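Local coordinates for thymidylate kinase (Ehrlichia chaffeensis, PDB 3LD9), which probably phosphorylates dTMP to dTDP with ATP as phosphate donor, a step in both de novo and salvage synthesis of dTTP, at residues 116-128 / 175-187. Numbering follows the deposited sequence.
Sequences IDSTIAYQGYGQG and FYYRVRDGFYDIA
Helix 116-126 and segment 175-187 of helix 173-189 cross at 136°, and A121 and G182 bring the two backbones nearest, with CA atoms 4.6 Å apart. Both helices belong to the P-loop kinase fold of thymidylate kinases, in which they pack beside the parallel sheet. G182 has no side chain, so the Y125 ring lies flat on its backbone. G182 CA sits 3.4 Å from the centroid of the Y125 ring, a CH-pi contact. Y125 OH reaches on to D185 and donates to the anti lone pair of OD2. F183 is a knob among D117, S118, A121 and Y122, with A121 CB over the centre of its ring. F183 also packs near G28 of the predicted ATP site. V179 CG1, anti to the backbone N, lies over one face of the Y122 ring. Y122 OH is hydrogen-bonded to D30 N in the predicted ATP-binding loop. The CD1 methyl of I186 packs on I120 CG2 at 3.6 Å. R178 binds the carbonyls of Y125 and G126. R178 NE donates to Y125 O at 3.0 Å. A bend at chi3 (-57°) turns the guanidinium edge to the carbonyls, and R178 NH2 meets G126 O at 2.7 Å, nearly straight at 164°.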
ATOM      1  N   ILE A 116     -21.334   1.014   1.299  1.00 22.84           N
ATOM      2  CA  ILE A 116     -22.133   0.106   0.503  1.00 23.32           C
ATOM      3  C   ILE A 116     -23.438   0.705  -0.025  1.00 24.99           C
ATOM      4  O   ILE A 116     -23.902   0.281  -1.066  1.00 23.90           O
ATOM      5  CB  ILE A 116     -22.499  -1.195   1.278  1.00 24.44           C
ATOM      6  CG1 ILE A 116     -23.406  -0.891   2.495  1.00 25.27           C
ATOM      7  CG2 ILE A 116     -21.228  -1.980   1.647  1.00 22.04           C
ATOM      8  CD1 ILE A 116     -23.673  -2.100   3.377  1.00 24.63           C
ATOM      9  N   ASP A 117     -24.040   1.658   0.687  1.00 25.13           N
ATOM     10  CA  ASP A 117     -25.328   2.179   0.219  1.00 26.63           C
ATOM     11  C   ASP A 117     -25.165   3.156  -0.965  1.00 26.55           C
ATOM     12  O   ASP A 117     -26.021   3.209  -1.842  1.00 26.14           O
ATOM     13  CB  ASP A 117     -26.126   2.812   1.374  1.00 27.45           C
ATOM     14  CG  ASP A 117     -26.333   1.851   2.519  1.00 27.56           C
ATOM     15  OD1 ASP A 117     -26.817   0.716   2.267  1.00 28.13           O
ATOM     16  OD2 ASP A 117     -25.980   2.217   3.657  1.00 26.52           O
ATOM     17  N   SER A 118     -24.071   3.915  -0.998  1.00 25.31           N
ATOM     18  CA  SER A 118     -23.792   4.726  -2.189  1.00 26.51           C
ATOM     19  C   SER A 118     -23.787   3.869  -3.459  1.00 25.73           C
ATOM     20  O   SER A 118     -24.270   4.288  -4.500  1.00 25.95           O
ATOM     21  CB  SER A 118     -22.469   5.495  -2.048  1.00 25.36           C
ATOM     22  OG  SER A 118     -22.695   6.633  -1.171  1.00 31.34           O
ATOM     23  N   THR A 119     -23.233   2.670  -3.356  1.00 25.33           N
ATOM     24  CA  THR A 119     -23.093   1.798  -4.522  1.00 25.27           C
ATOM     25  C   THR A 119     -24.423   1.337  -5.048  1.00 26.39           C
ATOM     26  O   THR A 119     -24.631   1.329  -6.252  1.00 28.67           O
ATOM     27  CB  THR A 119     -22.201   0.581  -4.225  1.00 23.76           C
ATOM     28  OG1 THR A 119     -21.033   1.028  -3.545  1.00 24.18           O
ATOM     29  CG2 THR A 119     -21.797  -0.078  -5.514  1.00 22.37           C
ATOM     30  N   ILE A 120     -25.345   0.980  -4.165  1.00 27.55           N
ATOM     31  CA  ILE A 120     -26.728   0.653  -4.585  1.00 28.50           C
ATOM     32  C   ILE A 120     -27.425   1.856  -5.212  1.00 29.52           C
ATOM     33  O   ILE A 120     -28.059   1.754  -6.278  1.00 30.82           O
ATOM     34  CB  ILE A 120     -27.580   0.152  -3.373  1.00 29.68           C
ATOM     35  CG1 ILE A 120     -27.179  -1.285  -3.005  1.00 29.56           C
ATOM     36  CG2 ILE A 120     -29.053   0.240  -3.683  1.00 29.22           C
ATOM     37  CD1 ILE A 120     -27.809  -2.343  -3.941  1.00 30.21           C
ATOM     38  N   ALA A 121     -27.312   3.011  -4.560  1.00 29.34           N
ATOM     39  CA  ALA A 121     -27.977   4.205  -5.065  1.00 30.48           C
ATOM     40  C   ALA A 121     -27.411   4.671  -6.409  1.00 30.22           C
ATOM     41  O   ALA A 121     -28.158   4.970  -7.323  1.00 30.70           O
ATOM     42  CB  ALA A 121     -27.938   5.350  -4.003  1.00 29.96           C
ATOM     43  N   TYR A 122     -26.089   4.737  -6.528  1.00 29.56           N
ATOM     44  CA  TYR A 122     -25.487   5.231  -7.759  1.00 29.93           C
ATOM     45  C   TYR A 122     -25.401   4.158  -8.842  1.00 30.56           C
ATOM     46  O   TYR A 122     -25.888   4.375  -9.961  1.00 31.10           O
ATOM     47  CB  TYR A 122     -24.123   5.848  -7.493  1.00 29.03           C
ATOM     48  CG  TYR A 122     -24.231   7.251  -6.944  1.00 29.88           C
ATOM     49  CD1 TYR A 122     -24.339   7.497  -5.571  1.00 28.61           C
ATOM     50  CD2 TYR A 122     -24.278   8.331  -7.807  1.00 31.26           C
ATOM     51  CE1 TYR A 122     -24.436   8.792  -5.084  1.00 28.38           C
ATOM     52  CE2 TYR A 122     -24.393   9.620  -7.338  1.00 31.92           C
ATOM     53  CZ  TYR A 122     -24.467   9.852  -5.987  1.00 32.40           C
ATOM     54  OH  TYR A 122     -24.612  11.168  -5.580  1.00 36.89           O
ATOM     55  N   GLN A 123     -24.777   3.013  -8.542  1.00 29.74           N
ATOM     56  CA  GLN A 123     -24.565   1.992  -9.585  1.00 29.56           C
ATOM     57  C   GLN A 123     -25.865   1.254  -9.927  1.00 30.38           C
ATOM     58  O   GLN A 123     -26.066   0.832 -11.082  1.00 30.69           O
ATOM     59  CB  GLN A 123     -23.487   0.974  -9.183  1.00 28.64           C
ATOM     60  CG  GLN A 123     -22.022   1.449  -9.424  1.00 29.29           C
ATOM     61  CD  GLN A 123     -21.750   2.818  -8.832  1.00 28.80           C
ATOM     62  OE1 GLN A 123     -21.672   2.943  -7.626  1.00 30.88           O
ATOM     63  NE2 GLN A 123     -21.638   3.846  -9.674  1.00 26.72           N
ATOM     64  N   GLY A 124     -26.723   1.083  -8.928  1.00 29.74           N
ATOM     65  CA  GLY A 124     -27.961   0.336  -9.104  1.00 32.22           C
ATOM     66  C   GLY A 124     -29.125   1.181  -9.624  1.00 33.63           C
ATOM     67  O   GLY A 124     -29.578   1.013 -10.737  1.00 34.78           O
ATOM     68  N   TYR A 125     -29.595   2.115  -8.816  1.00 34.45           N
ATOM     69  CA  TYR A 125     -30.713   2.966  -9.246  1.00 36.09           C
ATOM     70  C   TYR A 125     -30.274   3.928 -10.336  1.00 36.05           C
ATOM     71  O   TYR A 125     -30.922   4.028 -11.371  1.00 37.58           O
ATOM     72  CB  TYR A 125     -31.291   3.722  -8.060  1.00 36.11           C
ATOM     73  CG  TYR A 125     -32.209   2.889  -7.196  1.00 37.53           C
ATOM     74  CD1 TYR A 125     -31.710   1.903  -6.358  1.00 37.20           C
ATOM     75  CD2 TYR A 125     -33.584   3.108  -7.200  1.00 40.88           C
ATOM     76  CE1 TYR A 125     -32.569   1.143  -5.540  1.00 39.08           C
ATOM     77  CE2 TYR A 125     -34.452   2.358  -6.388  1.00 41.70           C
ATOM     78  CZ  TYR A 125     -33.932   1.375  -5.571  1.00 40.98           C
ATOM     79  OH  TYR A 125     -34.779   0.646  -4.778  1.00 42.35           O
ATOM     80  N   GLY A 126     -29.166   4.623 -10.111  1.00 34.65           N
ATOM     81  CA  GLY A 126     -28.630   5.560 -11.096  1.00 35.36           C
ATOM     82  C   GLY A 126     -28.348   4.924 -12.452  1.00 36.08           C
ATOM     83  O   GLY A 126     -28.993   5.260 -13.458  1.00 37.43           O
ATOM     84  N   GLN A 127     -27.414   3.982 -12.468  1.00 34.96           N
ATOM     85  CA  GLN A 127     -26.941   3.363 -13.708  1.00 35.67           C
ATOM     86  C   GLN A 127     -27.737   2.128 -14.156  1.00 35.88           C
ATOM     87  O   GLN A 127     -27.505   1.624 -15.228  1.00 35.99           O
ATOM     88  CB  GLN A 127     -25.474   2.967 -13.579  1.00 34.19           C
ATOM     89  CG  GLN A 127     -24.562   4.048 -13.034  1.00 36.91           C
ATOM     90  CD  GLN A 127     -23.851   4.793 -14.114  1.00 40.97           C
ATOM     91  OE1 GLN A 127     -24.459   5.149 -15.126  1.00 46.89           O
ATOM     92  NE2 GLN A 127     -22.537   4.988 -13.941  1.00 41.35           N
ATOM     93  N   GLY A 128     -28.656   1.628 -13.336  1.00 36.73           N
ATOM     94  CA  GLY A 128     -29.523   0.517 -13.762  1.00 37.90           C
ATOM     95  C   GLY A 128     -28.964  -0.873 -13.527  1.00 37.20           C
ATOM     96  O   GLY A 128     -29.538  -1.850 -14.009  1.00 37.95           O
ATOM     97  N   PHE A 175     -31.582  10.960 -13.566  1.00 50.77           N
ATOM     98  CA  PHE A 175     -30.524  10.230 -12.862  1.00 47.34           C
ATOM     99  C   PHE A 175     -30.456  10.654 -11.390  1.00 45.63           C
ATOM    100  O   PHE A 175     -30.503   9.811 -10.491  1.00 43.88           O
ATOM    101  CB  PHE A 175     -29.173  10.456 -13.550  1.00 46.11           C
ATOM    102  CG  PHE A 175     -28.050   9.638 -12.970  1.00 43.93           C
ATOM    103  CD1 PHE A 175     -27.645   8.470 -13.594  1.00 43.27           C
ATOM    104  CD2 PHE A 175     -27.395  10.042 -11.793  1.00 41.65           C
ATOM    105  CE1 PHE A 175     -26.613   7.712 -13.066  1.00 41.32           C
ATOM    106  CE2 PHE A 175     -26.378   9.286 -11.258  1.00 40.24           C
ATOM    107  CZ  PHE A 175     -25.977   8.116 -11.900  1.00 40.20           C
ATOM    108  N   TYR A 176     -30.366  11.955 -11.136  1.00 45.93           N
ATOM    109  CA  TYR A 176     -30.364  12.444  -9.753  1.00 45.22           C
ATOM    110  C   TYR A 176     -31.558  11.914  -8.966  1.00 45.63           C
ATOM    111  O   TYR A 176     -31.419  11.465  -7.829  1.00 45.24           O
ATOM    112  CB  TYR A 176     -30.381  13.974  -9.680  1.00 46.35           C
ATOM    113  N   TYR A 177     -32.729  11.944  -9.565  1.00 47.43           N
ATOM    114  CA  TYR A 177     -33.918  11.564  -8.826  1.00 48.41           C
ATOM    115  C   TYR A 177     -33.977  10.048  -8.583  1.00 46.46           C
ATOM    116  O   TYR A 177     -34.499   9.615  -7.556  1.00 46.47           O
ATOM    117  CB  TYR A 177     -35.181  12.013  -9.540  1.00 51.59           C
ATOM    118  CG  TYR A 177     -35.311  13.494  -9.906  1.00 55.87           C
ATOM    119  CD1 TYR A 177     -35.082  14.519  -8.976  1.00 55.77           C
ATOM    120  CD2 TYR A 177     -35.757  13.858 -11.196  1.00 59.99           C
ATOM    121  CE1 TYR A 177     -35.238  15.869  -9.350  1.00 58.45           C
ATOM    122  CE2 TYR A 177     -35.917  15.188 -11.576  1.00 62.32           C
ATOM    123  CZ  TYR A 177     -35.657  16.194 -10.673  1.00 63.16           C
ATOM    124  OH  TYR A 177     -35.856  17.500 -11.132  1.00 65.98           O
ATOM    125  N   ARG A 178     -33.457   9.243  -9.513  1.00 44.68           N
ATOM    126  CA  ARG A 178     -33.356   7.796  -9.273  1.00 42.79           C
ATOM    127  C   ARG A 178     -32.452   7.491  -8.086  1.00 40.22           C
ATOM    128  O   ARG A 178     -32.787   6.664  -7.244  1.00 40.04           O
ATOM    129  CB  ARG A 178     -32.863   7.040 -10.514  1.00 42.50           C
ATOM    130  CG  ARG A 178     -33.892   6.918 -11.640  1.00 43.74           C
ATOM    131  CD  ARG A 178     -33.494   5.827 -12.680  1.00 43.60           C
ATOM    132  NE  ARG A 178     -32.168   6.046 -13.287  1.00 41.15           N
ATOM    133  CZ  ARG A 178     -31.909   6.858 -14.316  1.00 43.07           C
ATOM    134  NH1 ARG A 178     -32.866   7.560 -14.906  1.00 44.96           N
ATOM    135  NH2 ARG A 178     -30.669   6.975 -14.766  1.00 42.13           N
ATOM    136  N   VAL A 179     -31.309   8.171  -8.019  1.00 38.78           N
ATOM    137  CA  VAL A 179     -30.365   8.013  -6.920  1.00 36.36           C
ATOM    138  C   VAL A 179     -31.029   8.323  -5.582  1.00 37.01           C
ATOM    139  O   VAL A 179     -30.874   7.587  -4.604  1.00 35.47           O
ATOM    140  CB  VAL A 179     -29.112   8.910  -7.124  1.00 35.63           C
ATOM    141  CG1 VAL A 179     -28.178   8.831  -5.926  1.00 33.33           C
ATOM    142  CG2 VAL A 179     -28.355   8.521  -8.439  1.00 34.04           C
ATOM    143  N   ARG A 180     -31.776   9.419  -5.549  1.00 38.49           N
ATOM    144  CA  ARG A 180     -32.482   9.831  -4.349  1.00 39.78           C
ATOM    145  C   ARG A 180     -33.483   8.751  -3.950  1.00 40.24           C
ATOM    146  O   ARG A 180     -33.567   8.364  -2.789  1.00 39.53           O
ATOM    147  CB  ARG A 180     -33.225  11.140  -4.617  1.00 42.30           C
ATOM    148  CG  ARG A 180     -33.801  11.839  -3.376  1.00 46.87           C
ATOM    149  CD  ARG A 180     -34.436  13.171  -3.805  1.00 52.96           C
ATOM    150  NE  ARG A 180     -35.834  13.323  -3.397  1.00 59.36           N
ATOM    151  CZ  ARG A 180     -36.878  12.831  -4.060  1.00 63.77           C
ATOM    152  NH1 ARG A 180     -36.720  12.122  -5.172  1.00 65.49           N
ATOM    153  NH2 ARG A 180     -38.095  13.039  -3.592  1.00 67.47           N
ATOM    154  N   ASP A 181     -34.234   8.253  -4.923  1.00 41.15           N
ATOM    155  CA  ASP A 181     -35.144   7.141  -4.660  1.00 42.31           C
ATOM    156  C   ASP A 181     -34.415   5.940  -4.074  1.00 39.98           C
ATOM    157  O   ASP A 181     -34.906   5.310  -3.157  1.00 40.83           O
ATOM    158  CB  ASP A 181     -35.852   6.703  -5.940  1.00 44.05           C
ATOM    159  CG  ASP A 181     -36.970   7.648  -6.354  1.00 46.73           C
ATOM    160  OD1 ASP A 181     -37.497   8.427  -5.511  1.00 47.53           O
ATOM    161  OD2 ASP A 181     -37.296   7.599  -7.555  1.00 47.62           O
ATOM    162  N   GLY A 182     -33.248   5.628  -4.610  1.00 38.53           N
ATOM    163  CA  GLY A 182     -32.419   4.530  -4.084  1.00 37.14           C
ATOM    164  C   GLY A 182     -32.071   4.662  -2.600  1.00 35.88           C
ATOM    165  O   GLY A 182     -32.248   3.734  -1.819  1.00 35.50           O
ATOM    166  N   PHE A 183     -31.626   5.833  -2.197  1.00 35.59           N
ATOM    167  CA  PHE A 183     -31.390   6.072  -0.779  1.00 35.80           C
ATOM    168  C   PHE A 183     -32.638   5.890   0.096  1.00 37.71           C
ATOM    169  O   PHE A 183     -32.538   5.358   1.199  1.00 38.45           O
ATOM    170  CB  PHE A 183     -30.765   7.452  -0.555  1.00 34.77           C
ATOM    171  CG  PHE A 183     -29.314   7.528  -0.975  1.00 33.77           C
ATOM    172  CD1 PHE A 183     -28.378   6.665  -0.430  1.00 29.49           C
ATOM    173  CD2 PHE A 183     -28.890   8.472  -1.890  1.00 33.55           C
ATOM    174  CE1 PHE A 183     -27.063   6.732  -0.801  1.00 30.52           C
ATOM    175  CE2 PHE A 183     -27.574   8.540  -2.270  1.00 32.83           C
ATOM    176  CZ  PHE A 183     -26.645   7.671  -1.712  1.00 31.01           C
ATOM    177  N   TYR A 184     -33.802   6.291  -0.391  1.00 40.23           N
ATOM    178  CA  TYR A 184     -35.028   6.138   0.400  1.00 42.25           C
ATOM    179  C   TYR A 184     -35.429   4.673   0.539  1.00 42.53           C
ATOM    180  O   TYR A 184     -35.792   4.229   1.633  1.00 43.48           O
ATOM    181  CB  TYR A 184     -36.189   6.929  -0.199  1.00 44.82           C
ATOM    182  CG  TYR A 184     -36.113   8.435  -0.027  1.00 47.87           C
ATOM    183  CD1 TYR A 184     -35.384   9.028   1.015  1.00 49.13           C
ATOM    184  CD2 TYR A 184     -36.817   9.271  -0.889  1.00 51.81           C
ATOM    185  CE1 TYR A 184     -35.342  10.423   1.164  1.00 50.92           C
ATOM    186  CE2 TYR A 184     -36.781  10.648  -0.745  1.00 53.19           C
ATOM    187  CZ  TYR A 184     -36.050  11.218   0.268  1.00 52.47           C
ATOM    188  OH  TYR A 184     -36.024  12.585   0.375  1.00 53.76           O
ATOM    189  N   ASP A 185     -35.361   3.927  -0.560  1.00 41.91           N
ATOM    190  CA  ASP A 185     -35.643   2.490  -0.514  1.00 42.32           C
ATOM    191  C   ASP A 185     -34.688   1.741   0.405  1.00 40.27           C
ATOM    192  O   ASP A 185     -35.111   0.830   1.105  1.00 41.67           O
ATOM    193  CB  ASP A 185     -35.594   1.865  -1.911  1.00 42.44           C
ATOM    194  CG  ASP A 185     -36.745   2.297  -2.772  1.00 45.91           C
ATOM    195  OD1 ASP A 185     -37.723   2.860  -2.228  1.00 49.34           O
ATOM    196  OD2 ASP A 185     -36.675   2.081  -3.991  1.00 46.92           O
ATOM    197  N   ILE A 186     -33.413   2.106   0.404  1.00 38.33           N
ATOM    198  CA  ILE A 186     -32.447   1.469   1.320  1.00 36.66           C
ATOM    199  C   ILE A 186     -32.861   1.740   2.783  1.00 37.57           C
ATOM    200  O   ILE A 186     -32.816   0.833   3.634  1.00 38.05           O
ATOM    201  CB  ILE A 186     -31.001   1.960   1.073  1.00 34.94           C
ATOM    202  CG1 ILE A 186     -30.506   1.516  -0.299  1.00 33.40           C
ATOM    203  CG2 ILE A 186     -30.017   1.438   2.183  1.00 33.53           C
ATOM    204  CD1 ILE A 186     -29.231   2.174  -0.699  1.00 32.95           C
ATOM    205  N   ALA A 187     -33.270   2.979   3.059  1.00 37.68           N
ATOM    206  CA  ALA A 187     -33.706   3.368   4.384  1.00 38.44           C
ATOM    207  C   ALA A 187     -34.922   2.540   4.792  1.00 40.79           C
ATOM    208  O   ALA A 187     -34.941   1.992   5.894  1.00 41.53           O
ATOM    209  CB  ALA A 187     -34.029   4.848   4.427  1.00 38.47           C
TER